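Local coordinates for protein fusarinine C esterase sidJ (Aspergillus fumigatus, PDB 6GUP) that hydrolyses the ester bonds of the siderophore fusarinine C, releasing fusarinine and iron, as a homodimeric fungal esterase of the alpha/beta-hydrolase class, at residues Pro13-His18 and Thr25-Thr30; Asp47-Thr52 and Leu69-Leu74; Pro36-Phe41 and Gly115-Met120; Ala56-Ala61 and Phe340-Val345; Glu21-Phe26 and Thr73-Tyr78. One frame throughout, in Å; residues are numbered along the deposited sequence.

Contact 1 of 5, residues Pro13-His18 and Thr25-Thr30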
# COMPACT_ATOMS: atom_id res chain seq x y z
N PRO A 13 7.76 11.03 13.01
CA PRO A 13 6.49 11.74 13.23
C PRO A 13 5.94 12.42 11.98
O PRO A 13 6.71 12.84 11.11
CB PRO A 13 6.84 12.79 14.29
CG PRO A 13 8.09 12.31 14.92
CD PRO A 13 8.84 11.61 13.83
N GLY A 14 4.62 12.55 11.91
CA GLY A 14 3.98 13.19 10.77
C GLY A 14 2.47 13.20 10.81
O GLY A 14 1.87 12.97 11.85
N ILE A 15 1.88 13.47 9.65
CA ILE A 15 0.42 13.54 9.47
C ILE A 15 0.02 12.64 8.31
O ILE A 15 0.54 12.78 7.20
CB ILE A 15 -0.04 14.99 9.18
CG1 ILE A 15 0.45 15.94 10.28
CG2 ILE A 15 -1.56 15.06 9.05
CD1 ILE A 15 0.07 17.40 10.08
N LEU A 16 -0.91 11.72 8.57
CA LEU A 16 -1.49 10.87 7.53
C LEU A 16 -2.75 11.53 6.97
O LEU A 16 -3.72 11.74 7.70
CB LEU A 16 -1.82 9.48 8.07
CG LEU A 16 -2.25 8.42 7.04
CD1 LEU A 16 -1.10 8.07 6.10
CD2 LEU A 16 -2.76 7.17 7.74
N HIS A 17 -2.71 11.86 5.68
CA HIS A 17 -3.83 12.50 4.98
C HIS A 17 -4.54 11.50 4.07
O HIS A 17 -3.97 10.48 3.70
CB HIS A 17 -3.33 13.65 4.11
CG HIS A 17 -2.53 14.67 4.86
ND1 HIS A 17 -3.08 15.82 5.37
CD2 HIS A 17 -1.21 14.71 5.17
CE1 HIS A 17 -2.14 16.52 5.97
NE2 HIS A 17 -1.00 15.87 5.86
N HIS A 18 -5.78 11.83 3.72
CA HIS A 18 -6.54 11.12 2.70
C HIS A 18 -6.83 12.08 1.55
O HIS A 18 -7.66 12.98 1.69
CB HIS A 18 -7.85 10.59 3.29
CG HIS A 18 -7.76 9.19 3.82
ND1 HIS A 18 -8.30 8.11 3.15
CD2 HIS A 18 -7.20 8.70 4.94
CE1 HIS A 18 -8.07 7.01 3.85
NE2 HIS A 18 -7.40 7.34 4.94
N THR A 25 -1.63 10.11 1.68
CA THR A 25 -0.31 10.73 1.59
C THR A 25 0.17 11.08 3.00
O THR A 25 -0.58 11.66 3.79
CB THR A 25 -0.28 11.95 0.63
OG1 THR A 25 1.04 12.51 0.59
CG2 THR A 25 -1.27 13.04 1.05
N PHE A 26 1.41 10.70 3.31
CA PHE A 26 2.01 10.92 4.63
C PHE A 26 2.94 12.12 4.60
O PHE A 26 3.92 12.13 3.86
CB PHE A 26 2.77 9.68 5.10
CG PHE A 26 3.55 9.88 6.37
CD1 PHE A 26 2.89 9.99 7.59
CD2 PHE A 26 4.93 9.98 6.35
CE1 PHE A 26 3.61 10.19 8.77
CE2 PHE A 26 5.65 10.18 7.52
CZ PHE A 26 4.99 10.28 8.73
N GLU A 27 2.63 13.13 5.42
CA GLU A 27 3.44 14.34 5.55
C GLU A 27 4.41 14.18 6.71
O GLU A 27 3.97 13.93 7.83
CB GLU A 27 2.53 15.55 5.80
CG GLU A 27 3.25 16.89 5.84
CD GLU A 27 2.33 18.06 6.13
OE1 GLU A 27 1.18 17.85 6.56
OE2 GLU A 27 2.77 19.21 5.92
N TYR A 28 5.70 14.37 6.46
CA TYR A 28 6.72 14.29 7.50
C TYR A 28 6.77 15.64 8.20
O TYR A 28 7.01 16.65 7.54
CB TYR A 28 8.10 13.97 6.92
CG TYR A 28 8.25 12.58 6.35
CD1 TYR A 28 7.61 12.22 5.16
CD2 TYR A 28 9.05 11.62 6.97
CE1 TYR A 28 7.74 10.95 4.62
CE2 TYR A 28 9.19 10.35 6.44
CZ TYR A 28 8.53 10.02 5.26
OH TYR A 28 8.67 8.76 4.74
N THR A 29 6.54 15.65 9.51
CA THR A 29 6.59 16.90 10.27
C THR A 29 6.74 16.63 11.77
O THR A 29 6.08 15.75 12.32
CB THR A 29 5.35 17.80 10.01
OG1 THR A 29 5.43 18.98 10.81
CG2 THR A 29 4.04 17.07 10.30
N THR A 30 7.64 17.39 12.39
CA THR A 30 7.87 17.33 13.83
C THR A 30 7.50 18.63 14.56
O THR A 30 7.53 18.65 15.79
CB THR A 30 9.35 17.02 14.14
OG1 THR A 30 10.19 18.07 13.64
CG2 THR A 30 9.77 15.70 13.51
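His17 and Glu27 meet because their side chains leave their strands in different ways: CG of His17 stands beside its own backbone N (chi1 -55°), whereas Glu27 runs out fully extended (chi1 -176°). The imidazole thus lies across the carboxylate, their planes 44° apart, and His17 NE2 donates to Glu27 OE1 over 3.0 Å. The oxygen is approached on its anti side, somewhat out of the carboxylate plane, and the bond is bent. On the same ring, ND1 bonds Tyr99 OH of helix 86-108, so both nitrogens are engaged and the ring's rotation is fixed. Ile15 lies alongside Glu27, its CD1 3.7 Å from OE1, while its CG1 packs on Thr29 CG2.

Leu16 and Phe26 share the other face, where Phe26 CE1 and CZ lie against Gly14 CA, which bears no side chain; CE1 is 3.6 Å from it. Between the strands, Ile15 N to Glu27 O and Glu27 N to Ile15 O, each 2.8 Å, mark a hydrogen-bonded pair, repeated at His17 and Thr25. This is an antiparallel beta hairpin, whose strand 12-18 pairs, through Pro13 to Leu16, with a strand of the second subunit and so carries the sheet across the dimer interface.

Contact 2 of 5, residues Asp47-Thr52 and Leu69-Leu74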
# COMPACT_ATOMS: atom_id res chain seq x y z
N ASP A 47 5.98 0.57 -3.86
CA ASP A 47 6.55 1.04 -2.59
C ASP A 47 5.47 1.51 -1.62
O ASP A 47 5.40 1.04 -0.48
CB ASP A 47 7.57 2.16 -2.80
CG ASP A 47 8.88 1.66 -3.41
OD1 ASP A 47 8.95 0.51 -3.87
OD2 ASP A 47 9.86 2.45 -3.42
N GLY A 48 4.62 2.44 -2.07
CA GLY A 48 3.63 3.09 -1.21
C GLY A 48 4.32 4.07 -0.28
O GLY A 48 5.08 4.93 -0.74
N LEU A 49 4.08 3.94 1.02
CA LEU A 49 4.79 4.73 2.04
C LEU A 49 6.05 4.03 2.58
O LEU A 49 6.73 4.57 3.45
CB LEU A 49 3.86 5.04 3.22
CG LEU A 49 2.47 5.60 2.92
CD1 LEU A 49 1.73 5.88 4.22
CD2 LEU A 49 2.54 6.87 2.07
N ALA A 50 6.39 2.85 2.03
CA ALA A 50 7.44 1.99 2.59
C ALA A 50 8.86 2.24 2.07
O ALA A 50 9.78 1.50 2.42
CB ALA A 50 7.07 0.53 2.38
N THR A 51 9.06 3.28 1.24
CA THR A 51 10.40 3.66 0.79
C THR A 51 11.25 4.06 2.00
O THR A 51 10.79 4.79 2.87
CB THR A 51 10.37 4.84 -0.20
OG1 THR A 51 9.47 4.55 -1.27
CG2 THR A 51 11.76 5.13 -0.76
N THR A 52 12.49 3.56 2.04
CA THR A 52 13.47 3.96 3.06
C THR A 52 14.54 4.82 2.40
O THR A 52 14.34 6.02 2.25
CB THR A 52 14.06 2.74 3.79
OG1 THR A 52 14.42 1.72 2.84
CG2 THR A 52 13.07 2.17 4.78
N LEU A 69 7.87 17.47 3.53
CA LEU A 69 7.99 16.31 2.65
C LEU A 69 6.72 15.47 2.70
O LEU A 69 6.21 15.19 3.79
CB LEU A 69 9.19 15.46 3.08
CG LEU A 69 9.49 14.16 2.33
CD1 LEU A 69 9.85 14.42 0.88
CD2 LEU A 69 10.62 13.41 3.03
N PHE A 70 6.21 15.08 1.53
CA PHE A 70 5.10 14.14 1.40
C PHE A 70 5.54 12.89 0.65
O PHE A 70 6.35 12.97 -0.28
CB PHE A 70 3.94 14.76 0.62
CG PHE A 70 3.20 15.84 1.35
CD1 PHE A 70 3.71 17.13 1.40
CD2 PHE A 70 1.98 15.58 1.95
CE1 PHE A 70 3.03 18.14 2.06
CE2 PHE A 70 1.28 16.58 2.61
CZ PHE A 70 1.81 17.86 2.67
N THR A 71 5.00 11.75 1.07
CA THR A 71 5.05 10.51 0.29
C THR A 71 3.61 10.04 0.13
O THR A 71 2.73 10.51 0.86
CB THR A 71 5.88 9.42 0.99
OG1 THR A 71 5.35 9.18 2.30
CG2 THR A 71 7.33 9.84 1.10
N LEU A 72 3.34 9.14 -0.82
CA LEU A 72 1.96 8.72 -1.09
C LEU A 72 1.81 7.28 -1.58
O LEU A 72 2.76 6.66 -2.04
CB LEU A 72 1.29 9.67 -2.09
CG LEU A 72 1.48 9.45 -3.60
CD1 LEU A 72 0.66 10.46 -4.39
CD2 LEU A 72 2.94 9.52 -4.00
N THR A 73 0.57 6.80 -1.48
CA THR A 73 0.15 5.54 -2.07
C THR A 73 -0.61 5.82 -3.36
O THR A 73 -1.31 6.83 -3.48
CB THR A 73 -0.78 4.74 -1.14
OG1 THR A 73 -1.95 5.51 -0.82
CG2 THR A 73 -0.05 4.36 0.14
N LEU A 74 -0.44 4.92 -4.33
CA LEU A 74 -1.18 4.91 -5.58
C LEU A 74 -1.92 3.57 -5.63
O LEU A 74 -1.76 2.74 -4.74
CB LEU A 74 -0.22 5.05 -6.76
CG LEU A 74 0.77 6.22 -6.72
CD1 LEU A 74 1.87 6.05 -7.76
CD2 LEU A 74 0.06 7.55 -6.91
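Gly48 and Thr73 bring the two backbones together, their CA atoms 4.3 Å apart, where a type II' beta turn from Asp47 to Ala50 leans against the end of strand 67-72. The turn lies in the loop between strand 37-42 and helix 55-61 of the alpha/beta-hydrolase fold. Gly48 takes the positive phi (74°) of the turn's second position, and Ala50 N closes the turn on Asp47 O at 3.2 Å. The carbonyl oxygens of Gly48 and Leu72 face each other as two acceptors; the segments meet by packing.

Leu49 does most of the touching. With CG anti to the carbonyl carbon (chi1 -49°), its side chain brings CD2 to the end of strand 67-72. From there CD2 meets the backbone of the strand at Leu72 CA, 3.7 Å away, while CG lies against Thr73 CG2 at 4.0 Å. Both threonines are crossed at a slant by the leucine rather than lying along it. Thr73 turns its methyl to Leu49 and its hydroxyl elsewhere, to Val24 N. Leu49 also packs on Leu16 of the second subunit, which brings the turn into the dimer interface. Thr71 presents its oxygen instead: OG1, buried and with no polar partner in the model, lies 3.6 Å from Leu49 CD2.

Contact 3 of 5, residues Pro36-Phe41 and Gly115-Met120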
# COMPACT_ATOMS: atom_id res chain seq x y z
N PRO A 36 4.78 26.67 3.83
CA PRO A 36 3.97 26.99 2.64
C PRO A 36 4.28 26.13 1.41
O PRO A 36 3.43 25.99 0.53
CB PRO A 36 4.30 28.47 2.38
CG PRO A 36 5.65 28.67 2.99
CD PRO A 36 5.72 27.75 4.16
N HIS A 37 5.49 25.55 1.35
CA HIS A 37 5.96 24.78 0.20
C HIS A 37 5.91 23.28 0.46
O HIS A 37 5.94 22.84 1.61
CB HIS A 37 7.38 25.23 -0.16
CG HIS A 37 7.55 26.71 -0.20
ND1 HIS A 37 6.84 27.52 -1.06
CD2 HIS A 37 8.35 27.54 0.52
CE1 HIS A 37 7.19 28.78 -0.87
NE2 HIS A 37 8.11 28.82 0.08
N SER A 38 5.86 22.50 -0.62
CA SER A 38 5.63 21.05 -0.56
C SER A 38 6.51 20.28 -1.53
O SER A 38 6.62 20.65 -2.70
CB SER A 38 4.17 20.75 -0.88
OG SER A 38 3.30 21.42 0.01
N LEU A 39 7.14 19.21 -1.04
CA LEU A 39 7.86 18.25 -1.87
C LEU A 39 7.13 16.92 -1.83
O LEU A 39 7.12 16.24 -0.80
CB LEU A 39 9.30 18.08 -1.37
CG LEU A 39 10.22 17.12 -2.14
CD1 LEU A 39 10.43 17.59 -3.57
CD2 LEU A 39 11.56 16.98 -1.44
N LEU A 40 6.49 16.54 -2.95
CA LEU A 40 5.84 15.24 -3.08
C LEU A 40 6.83 14.24 -3.66
O LEU A 40 7.27 14.38 -4.80
CB LEU A 40 4.58 15.33 -3.95
CG LEU A 40 3.77 14.03 -4.15
CD1 LEU A 40 3.34 13.42 -2.82
CD2 LEU A 40 2.56 14.30 -5.02
N PHE A 41 7.14 13.22 -2.87
CA PHE A 41 8.12 12.20 -3.20
C PHE A 41 7.37 10.95 -3.65
O PHE A 41 6.54 10.42 -2.91
CB PHE A 41 8.97 11.91 -1.97
CG PHE A 41 10.04 10.88 -2.17
CD1 PHE A 41 9.78 9.53 -1.95
CD2 PHE A 41 11.33 11.25 -2.53
CE1 PHE A 41 10.76 8.57 -2.11
CE2 PHE A 41 12.33 10.30 -2.70
CZ PHE A 41 12.04 8.96 -2.48
N GLY A 115 2.27 29.02 -2.33
CA GLY A 115 2.89 27.73 -2.08
C GLY A 115 3.44 27.08 -3.34
O GLY A 115 2.76 27.04 -4.36
N LYS A 116 4.67 26.59 -3.25
CA LYS A 116 5.37 25.97 -4.37
C LYS A 116 5.32 24.46 -4.21
O LYS A 116 5.37 23.95 -3.09
CB LYS A 116 6.82 26.46 -4.43
CG LYS A 116 6.94 27.93 -4.79
CD LYS A 116 8.32 28.28 -5.30
CE LYS A 116 8.40 29.75 -5.68
NZ LYS A 116 7.71 30.05 -6.97
N ILE A 117 5.22 23.77 -5.35
CA ILE A 117 5.14 22.32 -5.36
C ILE A 117 6.22 21.73 -6.26
O ILE A 117 6.39 22.15 -7.40
CB ILE A 117 3.78 21.79 -5.90
CG1 ILE A 117 2.58 22.65 -5.45
CG2 ILE A 117 3.62 20.33 -5.48
CD1 ILE A 117 1.95 22.27 -4.12
N VAL A 118 6.94 20.74 -5.73
CA VAL A 118 7.97 20.02 -6.46
C VAL A 118 7.64 18.53 -6.41
O VAL A 118 7.31 18.01 -5.34
CB VAL A 118 9.36 20.27 -5.84
CG1 VAL A 118 10.44 19.44 -6.53
CG2 VAL A 118 9.71 21.75 -5.90
N LEU A 119 7.71 17.87 -7.56
CA LEU A 119 7.49 16.43 -7.65
C LEU A 119 8.83 15.72 -7.81
O LEU A 119 9.55 15.97 -8.77
CB LEU A 119 6.58 16.11 -8.84
CG LEU A 119 6.05 14.67 -8.94
CD1 LEU A 119 5.07 14.36 -7.81
CD2 LEU A 119 5.40 14.44 -10.29
N MET A 120 9.16 14.86 -6.84
CA MET A 120 10.40 14.09 -6.88
C MET A 120 10.10 12.62 -7.12
O MET A 120 9.23 12.05 -6.46
CB MET A 120 11.17 14.26 -5.57
CG MET A 120 12.52 13.56 -5.55
SD MET A 120 13.59 14.17 -4.23
CE MET A 120 15.06 13.20 -4.55
O HOH W 1 2.87 23.83 -1.24
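Phe41 and Met120 cross at a slant, both side chains leaving their strands anti to the backbone N. The methionine stays extended, so its sulfur passes the edge of the phenyl ring: SD lies 5.3 Å from the Phe41 ring centroid and 82° off the ring normal. This is a Met-aromatic contact made at the ring's edge, while Met120 CG rests 4.0 Å from Phe41 CD2.

Leu39 and Val118 lie on the same face and also cross, but more tightly, with CD1 of Leu39 only 3.5 Å from CG1 of Val118. The opposite face carries Leu40 and Leu119, which run side by side in the same direction and meet branch to branch, Leu40 CD2 to Leu119 CD1 at 3.8 Å. At the strand entry, His37 and Lys116 likewise lie alongside one another. There the imidazole ring takes over the role of a backbone acceptor: Lys116 N donates to ND1 almost exactly in the ring plane, at 3.2 Å. A water next to it donates to Pro36 O and Lys116 O and accepts from Ser38 OG, a hydroxyl that also bonds Lys104 NZ. Beyond it the parallel ladder continues, as far as Met120 N to Leu40 O at 2.8 Å within these segments.

These are central strands of the alpha/beta-hydrolase sheet, with strand 67-72 on the far side of strand 37-42. Helix 86-108 covers the Leu40 and Leu119 face and helix 335-353 the Val118 face, and strand 117-122 leads on to the probable nucleophile elbow.

Contact 4 of 5, residues Ala56-Ala61 and Phe340-Val345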
# COMPACT_ATOMS: atom_id res chain seq x y z
N ALA A 56 14.57 9.49 5.39
CA ALA A 56 14.70 9.95 6.77
C ALA A 56 15.67 11.13 6.90
O ALA A 56 15.37 12.10 7.58
CB ALA A 56 15.16 8.80 7.66
N ASP A 57 16.82 11.02 6.23
CA ASP A 57 17.82 12.10 6.20
C ASP A 57 17.30 13.36 5.52
O ASP A 57 17.61 14.47 5.95
CB ASP A 57 19.11 11.63 5.52
CG ASP A 57 19.85 10.55 6.30
OD1 ASP A 57 19.49 10.26 7.46
OD2 ASP A 57 20.82 9.97 5.75
N LEU A 58 16.51 13.18 4.46
CA LEU A 58 15.87 14.30 3.75
C LEU A 58 14.86 15.02 4.65
O LEU A 58 14.86 16.25 4.73
CB LEU A 58 15.20 13.82 2.46
CG LEU A 58 14.47 14.85 1.59
CD1 LEU A 58 15.36 16.03 1.21
CD2 LEU A 58 13.93 14.18 0.33
N ALA A 59 14.00 14.25 5.32
CA ALA A 59 13.03 14.80 6.27
C ALA A 59 13.70 15.55 7.42
O ALA A 59 13.24 16.62 7.82
CB ALA A 59 12.13 13.70 6.82
N HIS A 60 14.79 14.98 7.94
CA HIS A 60 15.61 15.63 8.98
C HIS A 60 16.22 16.95 8.50
O HIS A 60 16.25 17.93 9.25
CB HIS A 60 16.72 14.68 9.46
CG HIS A 60 17.57 15.24 10.55
ND1 HIS A 60 17.05 15.72 11.73
CD2 HIS A 60 18.92 15.38 10.64
CE1 HIS A 60 18.04 16.15 12.50
NE2 HIS A 60 19.18 15.95 11.87
N ALA A 61 16.70 16.97 7.25
CA ALA A 61 17.29 18.18 6.65
C ALA A 61 16.26 19.27 6.33
O ALA A 61 16.59 20.46 6.37
CB ALA A 61 18.07 17.81 5.40
N PHE A 340 25.37 14.10 0.42
CA PHE A 340 25.56 14.91 -0.78
C PHE A 340 24.26 15.05 -1.56
O PHE A 340 23.88 16.16 -1.93
CB PHE A 340 26.64 14.31 -1.67
CG PHE A 340 27.03 15.19 -2.82
CD1 PHE A 340 27.85 16.29 -2.62
CD2 PHE A 340 26.55 14.94 -4.10
CE1 PHE A 340 28.20 17.12 -3.68
CE2 PHE A 340 26.90 15.75 -5.16
CZ PHE A 340 27.72 16.85 -4.95
N LEU A 341 23.58 13.93 -1.80
CA LEU A 341 22.29 13.91 -2.50
C LEU A 341 21.28 14.82 -1.82
O LEU A 341 20.62 15.62 -2.49
CB LEU A 341 21.73 12.48 -2.57
CG LEU A 341 20.46 12.28 -3.41
CD1 LEU A 341 20.47 10.89 -4.04
CD2 LEU A 341 19.17 12.49 -2.62
N VAL A 342 21.16 14.70 -0.50
CA VAL A 342 20.23 15.52 0.29
C VAL A 342 20.58 17.00 0.16
O VAL A 342 19.69 17.84 0.01
CB VAL A 342 20.20 15.08 1.78
CG1 VAL A 342 19.40 16.07 2.63
CG2 VAL A 342 19.60 13.69 1.91
N ASN A 343 21.88 17.32 0.22
CA ASN A 343 22.34 18.71 0.04
C ASN A 343 22.02 19.27 -1.34
O ASN A 343 21.71 20.46 -1.46
CB ASN A 343 23.85 18.83 0.34
CG ASN A 343 24.15 18.89 1.83
OD1 ASN A 343 23.51 19.62 2.58
ND2 ASN A 343 25.15 18.12 2.26
N LYS A 344 22.09 18.44 -2.38
CA LYS A 344 21.70 18.86 -3.73
C LYS A 344 20.20 19.17 -3.83
O LYS A 344 19.81 20.10 -4.53
CB LYS A 344 22.06 17.81 -4.79
CG LYS A 344 23.55 17.51 -4.99
CD LYS A 344 24.44 18.75 -5.12
CE LYS A 344 25.12 19.10 -3.80
NZ LYS A 344 26.00 20.29 -3.92
N VAL A 345 19.38 18.39 -3.13
CA VAL A 345 17.93 18.62 -3.08
C VAL A 345 17.62 19.94 -2.37
O VAL A 345 16.84 20.74 -2.88
CB VAL A 345 17.17 17.45 -2.42
CG1 VAL A 345 15.70 17.80 -2.18
CG2 VAL A 345 17.26 16.20 -3.29
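Asp57 opens the contact with Val342: its CB sits 4.2 Å from Val342 CG2, while its carboxylate is turned to Arg338, an earlier residue of helix 335-353, in a salt bridge. Leu58 follows, and its backbone N is also brushed by Val342 CG2. Its side chain leaves anti to the backbone N (chi1 180°) and brings CD1 to Val345 CG1 at 3.8 Å, the two side chains crossing at about a right angle. One turn after Asp57, Ala61 completes the patch, with its CB 3.5 Å from Val342 CG1. Val342 makes most of the contact from its helix: CG1 meets Ala61 CB and the Asp57 carbonyl oxygen, CG2 meets Leu58 N and Asp57 CB. The contact rests on apolar packing, the axes of the two short segments coming within 9.8 Å and crossing at -44°.

Leu346, one residue past the second segment, extends the patch against Leu58 and Ala61. The two helices lie beside each other on one face of the sheet, Leu58 and Ala59 resting on Leu69 of strand 67-72, while Leu39 of strand 37-42 lies next to Leu58.

Contact 5 of 5, residues Glu21-Phe26 and Thr73-Tyr78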
# COMPACT_ATOMS: atom_id res chain seq x y z
N GLU A 21 -10.72 8.85 -0.90
CA GLU A 21 -11.27 7.97 0.14
C GLU A 21 -10.43 6.70 0.32
O GLU A 21 -10.34 6.17 1.43
CB GLU A 21 -12.73 7.60 -0.16
CG GLU A 21 -13.70 8.77 -0.21
CD GLU A 21 -13.96 9.40 1.15
OE1 GLU A 21 -15.01 9.11 1.75
OE2 GLU A 21 -13.11 10.19 1.62
N THR A 22 -9.81 6.23 -0.76
CA THR A 22 -8.98 5.02 -0.77
C THR A 22 -7.48 5.28 -0.57
O THR A 22 -6.78 4.45 0.01
CB THR A 22 -9.17 4.26 -2.11
OG1 THR A 22 -10.56 4.03 -2.34
CG2 THR A 22 -8.44 2.91 -2.10
N LEU A 23 -6.99 6.43 -1.05
CA LEU A 23 -5.54 6.68 -1.15
C LEU A 23 -5.07 7.74 -0.15
O LEU A 23 -5.77 8.71 0.12
CB LEU A 23 -5.19 7.10 -2.58
CG LEU A 23 -5.60 6.10 -3.67
CD1 LEU A 23 -5.49 6.72 -5.06
CD2 LEU A 23 -4.78 4.83 -3.59
N VAL A 24 -3.85 7.53 0.37
CA VAL A 24 -3.29 8.38 1.43
C VAL A 24 -1.95 9.00 1.03
O VAL A 24 -1.25 8.49 0.15
CB VAL A 24 -3.09 7.61 2.76
CG1 VAL A 24 -4.44 7.18 3.32
CG2 VAL A 24 -2.16 6.41 2.62
N THR A 25 -1.63 10.11 1.68
CA THR A 25 -0.31 10.73 1.59
C THR A 25 0.17 11.08 3.00
O THR A 25 -0.58 11.66 3.79
CB THR A 25 -0.28 11.95 0.63
OG1 THR A 25 1.04 12.51 0.59
CG2 THR A 25 -1.27 13.04 1.05
N PHE A 26 1.41 10.70 3.31
CA PHE A 26 2.01 10.92 4.63
C PHE A 26 2.94 12.12 4.60
O PHE A 26 3.92 12.13 3.86
CB PHE A 26 2.77 9.68 5.10
CG PHE A 26 3.55 9.88 6.37
CD1 PHE A 26 2.89 9.99 7.59
CD2 PHE A 26 4.93 9.98 6.35
CE1 PHE A 26 3.61 10.19 8.77
CE2 PHE A 26 5.65 10.18 7.52
CZ PHE A 26 4.99 10.28 8.73
N THR A 73 0.57 6.80 -1.48
CA THR A 73 0.15 5.54 -2.07
C THR A 73 -0.61 5.82 -3.36
O THR A 73 -1.31 6.83 -3.48
CB THR A 73 -0.78 4.74 -1.14
OG1 THR A 73 -1.95 5.51 -0.82
CG2 THR A 73 -0.05 4.36 0.14
N LEU A 74 -0.44 4.92 -4.33
CA LEU A 74 -1.18 4.91 -5.58
C LEU A 74 -1.92 3.57 -5.63
O LEU A 74 -1.76 2.74 -4.74
CB LEU A 74 -0.22 5.05 -6.76
CG LEU A 74 0.77 6.22 -6.72
CD1 LEU A 74 1.87 6.05 -7.76
CD2 LEU A 74 0.06 7.55 -6.91
N THR A 75 -2.72 3.36 -6.67
CA THR A 75 -3.31 2.04 -6.93
C THR A 75 -2.20 1.06 -7.33
O THR A 75 -2.24 -0.12 -6.98
CB THR A 75 -4.39 2.10 -8.03
OG1 THR A 75 -5.42 3.02 -7.64
CG2 THR A 75 -5.02 0.72 -8.27
N SER A 76 -1.20 1.57 -8.06
CA SER A 76 -0.04 0.78 -8.47
C SER A 76 0.89 0.37 -7.31
O SER A 76 1.70 -0.54 -7.48
CB SER A 76 0.77 1.54 -9.52
OG SER A 76 -0.04 1.80 -10.65
N SER A 77 0.79 1.05 -6.17
CA SER A 77 1.42 0.59 -4.92
C SER A 77 0.94 -0.81 -4.55
O SER A 77 1.74 -1.65 -4.13
CB SER A 77 1.13 1.55 -3.76
OG SER A 77 1.46 2.89 -4.10
N TYR A 78 -0.36 -1.05 -4.70
CA TYR A 78 -0.98 -2.33 -4.38
C TYR A 78 -1.04 -3.29 -5.59
O TYR A 78 -0.94 -4.50 -5.41
CB TYR A 78 -2.38 -2.10 -3.79
CG TYR A 78 -2.39 -1.12 -2.63
CD1 TYR A 78 -1.95 -1.51 -1.36
CD2 TYR A 78 -2.81 0.20 -2.80
CE1 TYR A 78 -1.95 -0.62 -0.29
CE2 TYR A 78 -2.82 1.09 -1.73
CZ TYR A 78 -2.38 0.68 -0.48
OH TYR A 78 -2.38 1.56 0.57
O HOH W 2 -4.04 3.63 0.05
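Thr73 OG1 is held by Val24 N, which donates to it over 3.0 Å in a nearly straight bond (168°), and by a water 2.9 Å away. That water also takes in Thr22 O, to which it donates, and Tyr78 OH, 2.7 Å from it, so that one molecule ties the chain just before strand 24-28 to the short, weakly bonded helix 75-78. The threonine hydroxyl sits between its own backbone N and carbonyl carbon (chi1 59°), a position from which it can replace a backbone acceptor for Val24. The backbone completes the match, Thr73 N donating to Val24 O at 3.0 Å, nearly along the C=O axis. A side chain and a main chain thus share the pairing that a regular sheet would make with backbone atoms alone.

Around this polar pair the apolar atoms fit closely. Val24 CG2 packs 3.8 Å from Thr73 CG2, while Leu23 sends CD2 against the peptide between Leu74 and Thr75, 3.7 Å from Leu74 C. Leu74 N in turn is held by Ser77 OG at 2.8 Å, a bond that links Leu74 to the helix.

Beyond the two segments, helix 86-108 borders the site: Leu23 and Leu74 pack on Glu92, whose carboxylate shares a hydrogen bond with Thr75 OG1. Strand 12-18 lies beside Val24, and Ala50 of the second subunit packs on it too.

Contact 1 comes first along the chain, and contact 5 shares Thr25 and Phe26 of strand 24-28 with it. Contact 2 is nested within the long loop closed by contact 3, while contact 4 ties the chain's early helix 55-61 to the late helix 335-353. Contacts 1, 2, 3 and 5 all reach one sheet, whose strands run 12-18, 24-28, 67-72, 37-42 and 117-122 in order. Contacts 2 and 5 are close, their centres 8 Å apart, whereas contacts 4 and 5 lie about 24 Å apart between centres. Contacts 1, 2 and 5 touch the second subunit, so the dimer forms at the sheet's hairpin edge; contacts 3 and 4 lie away from it, and strand 117-122 of contact 3 leads to the probable nucleophile elbow.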